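Local coordinates for protein probable transcriptional regulator (PDB 2ESN) that probably regulates transcription as a LysR-family protein, pairing a DNA-binding helix-turn-helix with a substrate-binding domain expected to sense a small molecule, its target and effector unknown, at residues 108-113 with 253-258; 173-178 with 277-282; 179-184 with 238-243. All coordinates share one frame; numbering follows the deposited sequence.

Contact 1 (108-113 with 253-258); sequences TDYTAF and PRHAAR
Y110 and F113, in the first turns of helix 109-126, reach across to P253, H255 and A256 at the start of helix 254-264, inside the LysR substrate-binding domain. The helix segments cross at 78° with their axes 10.7 Å apart, so the gap is filled by rings rather than by backbone. P253 slides over one face of the phenol, antiparallel to the Y110 side chain. Its CG sits over the middle of the ring in a CH-pi contact, 3.9 Å from the Y110 centroid, and P253 CB comes down near the phenol end, 3.5 Å from Y110 CZ. A256 meets the same ring obliquely, its CB 3.7 Å from Y110 CE1. With CG trans to the backbone nitrogen (chi1 177°), Y110 extends straight out from its helix and carries its hydroxyl past H255, whose CB lies 3.4 Å from Y110 OH. The likely hydrogen-bond partner of that hydroxyl is Y278 OH, outside the pair, though the modelled separation is improbably short.

In this family the domain is built like the periplasmic binding proteins, with two lobes flanking a cleft, and this contact probably bridges the lobes from one helix start to the other. One turn after Y110, F113 brings its CE2 to within 3.4 Å of H255 CD2. The F113 and H255 rings meet obliquely, their planes 53° apart, while F113 CE2 also touches A256 CA at 3.7 Å. F174 also meets the H255 ring edge-to-face. Both carboxylate oxygens of D109 bind backbone nitrogens, those of V236 and L237, at the start of helix 236-244, and F113 makes an edge-to-face pair with F241 of the second subunit.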
loop_
_atom_site.group_PDB
_atom_site.type_symbol
_atom_site.label_atom_id
_atom_site.label_comp_id
_atom_site.label_asym_id
_atom_site.label_seq_id
_atom_site.Cartn_x
_atom_site.Cartn_y
_atom_site.Cartn_z
ATOM N N THR C 108 4.674 20.300 -9.483
ATOM C CA THR C 108 6.079 20.093 -9.802
ATOM C C THR C 108 6.905 21.336 -9.359
ATOM O O THR C 108 6.317 22.313 -8.921
ATOM C CB THR C 108 6.260 19.861 -11.301
ATOM O OG1 THR C 108 5.758 20.987 -12.010
ATOM C CG2 THR C 108 5.527 18.587 -11.741
ATOM N N ASP C 109 8.237 21.313 -9.503
ATOM C CA ASP C 109 8.979 22.535 -9.277
ATOM C C ASP C 109 8.503 23.619 -10.260
ATOM O O ASP C 109 8.341 24.747 -9.877
ATOM C CB ASP C 109 10.499 22.303 -9.293
ATOM C CG ASP C 109 11.096 22.441 -10.670
ATOM O OD1 ASP C 109 10.489 21.884 -11.618
ATOM O OD2 ASP C 109 12.120 23.146 -10.789
ATOM N N TYR C 110 8.209 23.285 -11.503
ATOM C CA TYR C 110 7.780 24.332 -12.427
ATOM C C TYR C 110 6.462 24.977 -12.035
ATOM O O TYR C 110 6.346 26.175 -12.062
ATOM C CB TYR C 110 7.768 23.890 -13.904
ATOM C CG TYR C 110 7.259 24.999 -14.758
ATOM C CD1 TYR C 110 7.879 26.213 -14.751
ATOM C CD2 TYR C 110 6.145 24.839 -15.570
ATOM C CE1 TYR C 110 7.436 27.288 -15.507
ATOM C CE2 TYR C 110 5.691 25.911 -16.347
ATOM C CZ TYR C 110 6.333 27.141 -16.270
ATOM O OH TYR C 110 5.885 28.268 -16.965
ATOM N N THR C 111 5.460 24.195 -11.674
ATOM C CA THR C 111 4.147 24.736 -11.415
ATOM C C THR C 111 4.144 25.430 -10.033
ATOM O O THR C 111 3.445 26.403 -9.822
ATOM C CB THR C 111 3.012 23.644 -11.559
ATOM O OG1 THR C 111 3.316 22.503 -10.738
ATOM C CG2 THR C 111 2.794 23.191 -13.036
ATOM N N ALA C 112 4.920 24.939 -9.097
ATOM C CA ALA C 112 5.098 25.667 -7.826
ATOM C C ALA C 112 5.704 27.059 -8.093
ATOM O O ALA C 112 5.229 28.089 -7.583
ATOM C CB ALA C 112 5.981 24.839 -6.857
ATOM N N PHE C 113 6.739 27.081 -8.932
ATOM C CA PHE C 113 7.337 28.330 -9.342
ATOM C C PHE C 113 6.374 29.271 -10.024
ATOM O O PHE C 113 6.434 30.507 -9.770
ATOM C CB PHE C 113 8.572 28.055 -10.250
ATOM C CG PHE C 113 8.948 29.230 -11.149
ATOM C CD1 PHE C 113 9.768 30.251 -10.700
ATOM C CD2 PHE C 113 8.454 29.313 -12.436
ATOM C CE1 PHE C 113 10.108 31.306 -11.565
ATOM C CE2 PHE C 113 8.759 30.357 -13.264
ATOM C CZ PHE C 113 9.616 31.359 -12.838
ATOM N N PRO C 253 9.861 25.697 -20.571
ATOM C CA PRO C 253 8.963 26.804 -20.484
ATOM C C PRO C 253 9.673 28.145 -20.451
ATOM O O PRO C 253 10.597 28.371 -19.620
ATOM C CB PRO C 253 8.203 26.559 -19.168
ATOM C CG PRO C 253 8.341 25.010 -18.925
ATOM C CD PRO C 253 9.668 24.676 -19.510
ATOM N N ARG C 254 9.194 29.040 -21.314
ATOM C CA ARG C 254 9.707 30.408 -21.423
ATOM C C ARG C 254 9.595 31.246 -20.126
ATOM O O ARG C 254 10.535 31.951 -19.708
ATOM C CB ARG C 254 9.103 31.110 -22.642
ATOM C CG ARG C 254 9.750 32.505 -22.932
ATOM C CD ARG C 254 8.947 33.224 -24.024
ATOM N NE ARG C 254 9.501 34.551 -24.394
ATOM C CZ ARG C 254 9.130 35.760 -23.894
ATOM N NH1 ARG C 254 9.709 36.871 -24.331
ATOM N NH2 ARG C 254 8.220 35.902 -22.930
ATOM N N HIS C 255 8.480 31.114 -19.425
ATOM C CA HIS C 255 8.311 31.840 -18.192
ATOM C C HIS C 255 9.449 31.511 -17.250
ATOM O O HIS C 255 9.951 32.400 -16.606
ATOM C CB HIS C 255 6.975 31.415 -17.531
ATOM C CG HIS C 255 6.584 32.250 -16.329
ATOM N ND1 HIS C 255 6.384 33.618 -16.396
ATOM C CD2 HIS C 255 6.299 31.891 -15.054
ATOM C CE1 HIS C 255 6.011 34.061 -15.210
ATOM N NE2 HIS C 255 5.969 33.034 -14.375
ATOM N N ALA C 256 9.857 30.228 -17.150
ATOM C CA ALA C 256 10.969 29.861 -16.242
ATOM C C ALA C 256 12.380 30.273 -16.764
ATOM O O ALA C 256 13.261 30.776 -16.012
ATOM C CB ALA C 256 10.908 28.354 -15.886
ATOM N N ALA C 257 12.608 30.039 -18.047
ATOM C CA ALA C 257 13.880 30.346 -18.643
ATOM C C ALA C 257 14.130 31.863 -18.557
ATOM O O ALA C 257 15.256 32.302 -18.233
ATOM C CB ALA C 257 13.895 29.859 -20.151
ATOM N N ARG C 258 13.109 32.669 -18.857
ATOM C CA ARG C 258 13.253 34.141 -18.649
ATOM C C ARG C 258 13.596 34.555 -17.240
ATOM O O ARG C 258 14.399 35.438 -17.074
ATOM C CB ARG C 258 11.996 34.885 -19.038
ATOM C CG ARG C 258 11.742 34.882 -20.511
ATOM C CD ARG C 258 10.446 35.638 -20.831
ATOM N NE ARG C 258 10.818 36.882 -21.492
ATOM C CZ ARG C 258 11.137 38.027 -20.876
ATOM N NH1 ARG C 258 11.489 39.078 -21.611
ATOM N NH2 ARG C 258 11.086 38.138 -19.537
#

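Contact 2 (173-178 with 277-282); sequences WFADRY and PYVLRL
Strands 173-176 and 278-282 run antiparallel, 166° between their directions, with F174 facing L280 and D176 facing Y278 as hydrogen-bonded pairs and A175 facing V279 as the non-hydrogen-bonded pair between them. D176 and Y278 exchange two backbone bonds. At the other end the ladder is irregular: L280 O takes the N-H of W173, at 2.9 Å from W173 N, while L280 N gives its own to F174 O at 2.7 Å, and the near-helical backbone of W173 fits a beta bulge opposite L280.

The W173 indole lies obliquely across L280. L280 CB stands over one face of the six-membered ring, 4.1 Å from the W173 ring centroid, and L280 CD1 reaches W173 CH2 at 3.6 Å; R281 and L282 backbone atoms line the indole edge. On the face shared by F174, D176, Y278 and L280, the F174 and L280 side chains run side by side, with F174 CD2 4.1 Å from L280 CD1. Y278, its chi1 of 67° setting CG between the backbone N and carbonyl carbon, lies alongside D176 and points the same way; D176 CA sits over one ring face toward the rim, and the carboxylate is turned 78° to the ring. Y278 OH donates to D176 OD2, but 2.4 Å is too short for the modelled length to be trusted. The same D176 OD2 also accepts the backbone N-H of H255. Y178 comes in across Y278, its CE1 3.6 Å from Y278 CD1.

R281 forms salt bridges to D158 and D172. Y110 of helix 109-126 packs against F174, D176 and L280, P253 of strand 249-253 touches Y178 and Y278, and strand 153-157 lies along the other side of strand 278-285, with Y157 OH hydrogen-bonded to Y178 OH.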
loop_
_atom_site.group_PDB
_atom_site.type_symbol
_atom_site.label_atom_id
_atom_site.label_comp_id
_atom_site.label_asym_id
_atom_site.label_seq_id
_atom_site.Cartn_x
_atom_site.Cartn_y
_atom_site.Cartn_z
ATOM N N TRP C 173 -5.106 28.267 -16.093
ATOM C CA TRP C 173 -4.584 29.491 -15.425
ATOM C C TRP C 173 -3.381 30.260 -16.035
ATOM O O TRP C 173 -3.086 31.398 -15.617
ATOM C CB TRP C 173 -4.434 29.270 -13.913
ATOM C CG TRP C 173 -3.518 28.148 -13.539
ATOM C CD1 TRP C 173 -3.843 26.831 -13.502
ATOM C CD2 TRP C 173 -2.117 28.242 -13.151
ATOM N NE1 TRP C 173 -2.736 26.097 -13.128
ATOM C CE2 TRP C 173 -1.678 26.940 -12.876
ATOM C CE3 TRP C 173 -1.201 29.308 -13.024
ATOM C CZ2 TRP C 173 -0.331 26.644 -12.458
ATOM C CZ3 TRP C 173 0.117 29.036 -12.614
ATOM C CH2 TRP C 173 0.545 27.703 -12.347
ATOM N N PHE C 174 -2.710 29.662 -17.012
ATOM C CA PHE C 174 -1.540 30.286 -17.636
ATOM C C PHE C 174 -1.229 29.661 -18.984
ATOM O O PHE C 174 -0.949 28.448 -19.061
ATOM C CB PHE C 174 -0.313 30.089 -16.742
ATOM C CG PHE C 174 0.914 30.843 -17.207
ATOM C CD1 PHE C 174 0.851 32.212 -17.492
ATOM C CD2 PHE C 174 2.132 30.191 -17.333
ATOM C CE1 PHE C 174 2.006 32.920 -17.924
ATOM C CE2 PHE C 174 3.273 30.874 -17.730
ATOM C CZ PHE C 174 3.225 32.255 -18.037
ATOM N N ALA C 175 -1.280 30.468 -20.037
ATOM C CA ALA C 175 -0.788 30.022 -21.372
ATOM C C ALA C 175 0.671 30.496 -21.561
ATOM O O ALA C 175 0.969 31.626 -21.274
ATOM C CB ALA C 175 -1.721 30.578 -22.530
ATOM N N ASP C 176 1.562 29.628 -21.992
ATOM C CA ASP C 176 2.967 30.007 -22.273
ATOM C C ASP C 176 3.496 29.136 -23.442
ATOM O O ASP C 176 2.783 28.274 -23.963
ATOM C CB ASP C 176 3.829 29.798 -20.995
ATOM C CG ASP C 176 5.239 30.457 -21.038
ATOM O OD1 ASP C 176 5.481 31.568 -21.594
ATOM O OD2 ASP C 176 6.098 29.862 -20.377
ATOM N N ARG C 177 4.745 29.350 -23.834
ATOM C CA ARG C 177 5.382 28.495 -24.825
ATOM C C ARG C 177 6.746 27.969 -24.343
ATOM O O ARG C 177 7.313 28.463 -23.334
ATOM C CB ARG C 177 5.520 29.277 -26.132
ATOM C CG ARG C 177 6.241 30.635 -25.984
ATOM C CD ARG C 177 6.228 31.390 -27.324
ATOM N NE ARG C 177 7.380 32.308 -27.436
ATOM C CZ ARG C 177 7.399 33.581 -27.017
ATOM N NH1 ARG C 177 6.334 34.149 -26.429
ATOM N NH2 ARG C 177 8.515 34.289 -27.164
ATOM N N TYR C 178 7.230 26.944 -25.032
ATOM C CA TYR C 178 8.589 26.425 -24.855
ATOM C C TYR C 178 9.602 27.179 -25.715
ATOM O O TYR C 178 9.263 27.654 -26.805
ATOM C CB TYR C 178 8.674 24.962 -25.232
ATOM C CG TYR C 178 8.227 24.035 -24.130
ATOM C CD1 TYR C 178 6.883 23.960 -23.774
ATOM C CD2 TYR C 178 9.145 23.230 -23.437
ATOM C CE1 TYR C 178 6.457 23.131 -22.712
ATOM C CE2 TYR C 178 8.742 22.364 -22.417
ATOM C CZ TYR C 178 7.393 22.327 -22.057
ATOM O OH TYR C 178 6.960 21.512 -21.030
ATOM N N PRO C 277 1.764 25.722 -27.810
ATOM C CA PRO C 277 1.761 26.485 -26.594
ATOM C C PRO C 277 1.241 25.514 -25.584
ATOM O O PRO C 277 0.541 24.567 -25.945
ATOM C CB PRO C 277 0.703 27.581 -26.842
ATOM C CG PRO C 277 0.729 27.766 -28.374
ATOM C CD PRO C 277 0.900 26.329 -28.850
ATOM N N TYR C 278 1.640 25.683 -24.338
ATOM C CA TYR C 278 1.050 24.898 -23.271
ATOM C C TYR C 278 0.121 25.788 -22.472
ATOM O O TYR C 278 0.221 27.046 -22.476
ATOM C CB TYR C 278 2.129 24.236 -22.399
ATOM C CG TYR C 278 2.958 25.204 -21.588
ATOM C CD1 TYR C 278 4.139 25.762 -22.106
ATOM C CD2 TYR C 278 2.566 25.567 -20.290
ATOM C CE1 TYR C 278 4.922 26.654 -21.327
ATOM C CE2 TYR C 278 3.329 26.450 -19.508
ATOM C CZ TYR C 278 4.503 27.017 -20.032
ATOM O OH TYR C 278 5.238 27.906 -19.253
ATOM N N VAL C 279 -0.819 25.145 -21.809
ATOM C CA VAL C 279 -1.729 25.848 -20.945
ATOM C C VAL C 279 -1.682 25.104 -19.637
ATOM O O VAL C 279 -1.977 23.892 -19.628
ATOM C CB VAL C 279 -3.181 25.883 -21.539
ATOM C CG1 VAL C 279 -4.130 26.594 -20.594
ATOM C CG2 VAL C 279 -3.160 26.614 -22.870
ATOM N N LEU C 280 -1.252 25.792 -18.567
ATOM C CA LEU C 280 -1.149 25.157 -17.234
ATOM C C LEU C 280 -2.546 25.143 -16.622
ATOM O O LEU C 280 -3.314 26.064 -16.832
ATOM C CB LEU C 280 -0.196 25.914 -16.290
ATOM C CG LEU C 280 1.305 25.933 -16.625
ATOM C CD1 LEU C 280 2.056 26.548 -15.456
ATOM C CD2 LEU C 280 1.847 24.522 -16.883
ATOM N N ARG C 281 -2.875 24.104 -15.886
ATOM C CA ARG C 281 -4.220 24.010 -15.376
ATOM C C ARG C 281 -4.313 23.500 -13.979
ATOM O O ARG C 281 -3.374 22.973 -13.391
ATOM C CB ARG C 281 -5.169 23.244 -16.328
ATOM C CG ARG C 281 -4.549 22.105 -17.022
ATOM C CD ARG C 281 -5.070 22.012 -18.436
ATOM N NE ARG C 281 -6.507 21.874 -18.457
ATOM C CZ ARG C 281 -7.251 21.905 -19.556
ATOM N NH1 ARG C 281 -6.665 22.082 -20.750
ATOM N NH2 ARG C 281 -8.572 21.746 -19.459
ATOM N N LEU C 282 -5.483 23.756 -13.427
ATOM C CA LEU C 282 -5.765 23.404 -12.064
ATOM C C LEU C 282 -6.780 22.281 -12.192
ATOM O O LEU C 282 -7.862 22.486 -12.722
ATOM C CB LEU C 282 -6.344 24.638 -11.367
ATOM C CG LEU C 282 -6.821 24.415 -9.944
ATOM C CD1 LEU C 282 -5.587 24.175 -9.055
ATOM C CD2 LEU C 282 -7.741 25.589 -9.430
#

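Contact 3 (179-184 with 238-243); sequences VVVARR and AALFLA
V181 meets A243 and L240 methyl against methyl. Its CG1 lies 4.0 Å from A243 CB and 4.1 Å from L240 CD2, and the second branch, V181 CG2, is also 4.1 Å from L240 CD2. One leucine methyl is thus straddled by both arms of the valine, while the alanine touches a single arm. V181 puts CG1 opposite its backbone nitrogen (chi1 164°), and with CB already directed at the helix this spreads both methyls over it. L240 arrives from the side, crossing V181 at about a right angle, and it is CD2 that closes the distance. Beyond the valine the two backbones draw together: A182 and A243 have their CA atoms 5.7 Å apart, and R183 CB comes to 3.5 Å from A243 O.

Strand 179-183 and helix 238-243 diverge by 50° at an axis separation of 7.9 Å, a helix packed on the sheet of an α/β lobe. The strand is held in that sheet on either side, V181 bonding to L250 and A182 to A267 through backbone atoms. L250 and L266 add their side chains to L240, and A257 of helix 254-264 packs on both V181 and L240, closing the apolar cluster. Farther along, R183 and L242 pack on N121 and M120 of the second subunit, so the helix also takes part in the contact between subunits.

Since the side chains that meet here are mainly aliphatic and buried, the contact depends on shape and on exclusion of water, the small side chain of A243 being consistent with the close approach of the backbones near A182.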
loop_
_atom_site.group_PDB
_atom_site.type_symbol
_atom_site.label_atom_id
_atom_site.label_comp_id
_atom_site.label_asym_id
_atom_site.label_seq_id
_atom_site.Cartn_x
_atom_site.Cartn_y
_atom_site.Cartn_z
ATOM N N VAL C 179 10.834 27.299 -25.194
ATOM C CA VAL C 179 11.926 27.844 -25.931
ATOM C C VAL C 179 13.132 26.920 -25.703
ATOM O O VAL C 179 13.063 26.068 -24.860
ATOM C CB VAL C 179 12.248 29.308 -25.512
ATOM C CG1 VAL C 179 11.128 30.249 -25.913
ATOM C CG2 VAL C 179 12.600 29.437 -23.980
ATOM N N VAL C 180 14.179 27.084 -26.517
ATOM C CA VAL C 180 15.449 26.359 -26.467
ATOM C C VAL C 180 16.384 27.332 -25.767
ATOM O O VAL C 180 16.464 28.509 -26.132
ATOM C CB VAL C 180 15.975 26.000 -27.881
ATOM C CG1 VAL C 180 17.374 25.342 -27.809
ATOM C CG2 VAL C 180 14.996 25.009 -28.540
ATOM N N VAL C 181 17.062 26.794 -24.754
ATOM C CA VAL C 181 17.942 27.495 -23.902
ATOM C C VAL C 181 19.318 26.881 -24.080
ATOM O O VAL C 181 19.422 25.668 -24.185
ATOM C CB VAL C 181 17.431 27.243 -22.430
ATOM C CG1 VAL C 181 18.461 27.583 -21.438
ATOM C CG2 VAL C 181 16.049 27.962 -22.180
ATOM N N ALA C 182 20.362 27.724 -24.167
ATOM C CA ALA C 182 21.773 27.295 -24.141
ATOM C C ALA C 182 22.502 28.238 -23.246
ATOM O O ALA C 182 22.002 29.317 -22.997
ATOM C CB ALA C 182 22.377 27.396 -25.508
ATOM N N ARG C 183 23.697 27.845 -22.779
ATOM C CA ARG C 183 24.577 28.817 -22.154
ATOM C C ARG C 183 24.712 30.029 -23.102
ATOM O O ARG C 183 24.611 29.901 -24.367
ATOM C CB ARG C 183 25.938 28.215 -21.806
ATOM C CG ARG C 183 26.801 27.710 -23.001
ATOM C CD ARG C 183 28.240 28.009 -22.664
ATOM N NE ARG C 183 28.691 27.235 -21.544
ATOM C CZ ARG C 183 29.258 27.645 -20.415
ATOM N NH1 ARG C 183 29.598 26.696 -19.563
ATOM N NH2 ARG C 183 29.473 28.918 -20.116
ATOM N N ARG C 184 24.878 31.209 -22.515
ATOM C CA ARG C 184 24.915 32.438 -23.271
ATOM C C ARG C 184 26.000 32.419 -24.359
ATOM O O ARG C 184 25.770 32.849 -25.489
ATOM C CB ARG C 184 25.207 33.622 -22.339
ATOM C CG ARG C 184 24.994 34.964 -23.125
ATOM C CD ARG C 184 24.941 36.175 -22.204
ATOM N NE ARG C 184 23.612 36.206 -21.594
ATOM C CZ ARG C 184 23.327 36.150 -20.294
ATOM N NH1 ARG C 184 24.305 36.122 -19.361
ATOM N NH2 ARG C 184 22.033 36.139 -19.955
ATOM N N ALA C 238 16.579 23.647 -11.633
ATOM C CA ALA C 238 17.944 23.139 -11.615
ATOM C C ALA C 238 18.455 22.908 -13.056
ATOM O O ALA C 238 19.638 23.071 -13.302
ATOM C CB ALA C 238 18.059 21.876 -10.785
ATOM N N ALA C 239 17.565 22.492 -13.956
ATOM C CA ALA C 239 17.958 22.168 -15.349
ATOM C C ALA C 239 18.485 23.402 -16.070
ATOM O O ALA C 239 19.418 23.319 -16.867
ATOM C CB ALA C 239 16.755 21.623 -16.122
ATOM N N LEU C 240 17.872 24.535 -15.797
ATOM C CA LEU C 240 18.249 25.826 -16.375
ATOM C C LEU C 240 19.667 26.150 -15.925
ATOM O O LEU C 240 20.501 26.528 -16.751
ATOM C CB LEU C 240 17.221 26.912 -15.956
ATOM C CG LEU C 240 15.923 26.823 -16.747
ATOM C CD1 LEU C 240 14.766 27.490 -16.024
ATOM C CD2 LEU C 240 16.098 27.483 -18.109
ATOM N N PHE C 241 20.014 25.901 -14.664
ATOM C CA PHE C 241 21.428 26.087 -14.271
ATOM C C PHE C 241 22.382 25.083 -14.916
ATOM O O PHE C 241 23.544 25.425 -15.239
ATOM C CB PHE C 241 21.638 26.064 -12.746
ATOM C CG PHE C 241 21.150 27.323 -12.072
ATOM C CD1 PHE C 241 19.883 27.359 -11.493
ATOM C CD2 PHE C 241 21.981 28.471 -12.039
ATOM C CE1 PHE C 241 19.441 28.546 -10.830
ATOM C CE2 PHE C 241 21.567 29.659 -11.433
ATOM C CZ PHE C 241 20.287 29.704 -10.815
ATOM N N LEU C 242 21.910 23.856 -15.091
ATOM C CA LEU C 242 22.711 22.869 -15.801
ATOM C C LEU C 242 23.077 23.350 -17.232
ATOM O O LEU C 242 24.223 23.294 -17.663
ATOM C CB LEU C 242 21.930 21.536 -15.850
ATOM C CG LEU C 242 22.494 20.467 -16.836
ATOM C CD1 LEU C 242 23.921 20.007 -16.374
ATOM C CD2 LEU C 242 21.547 19.282 -16.882
ATOM N N ALA C 243 22.086 23.812 -17.963
ATOM C CA ALA C 243 22.268 24.409 -19.305
ATOM C C ALA C 243 23.238 25.593 -19.412
ATOM O O ALA C 243 23.882 25.776 -20.480
ATOM C CB ALA C 243 20.931 24.813 -19.850
#

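In the fold
All three contacts fall within the LysR substrate-binding domain, on the same side of the chain's centre. Contacts 1 and 2 have centres about 10 Å apart and interleave along the chain: 108-113, 173-178, 253-258, 277-282. They also touch directly, R254 N lying 2.8 Å from R177 O. Contact 3, whose centre is about 12 Å from that of contact 1 and about 20 Å from that of contact 2, is nested inside the loops that both close. Strand 168-183 serves contacts 2 and 3 in succession, passing from beside strand 278-285 to pack against helix 236-244. Contacts 1 and 3 both touch the second subunit, so this part of the domain probably contributes to subunit pairing.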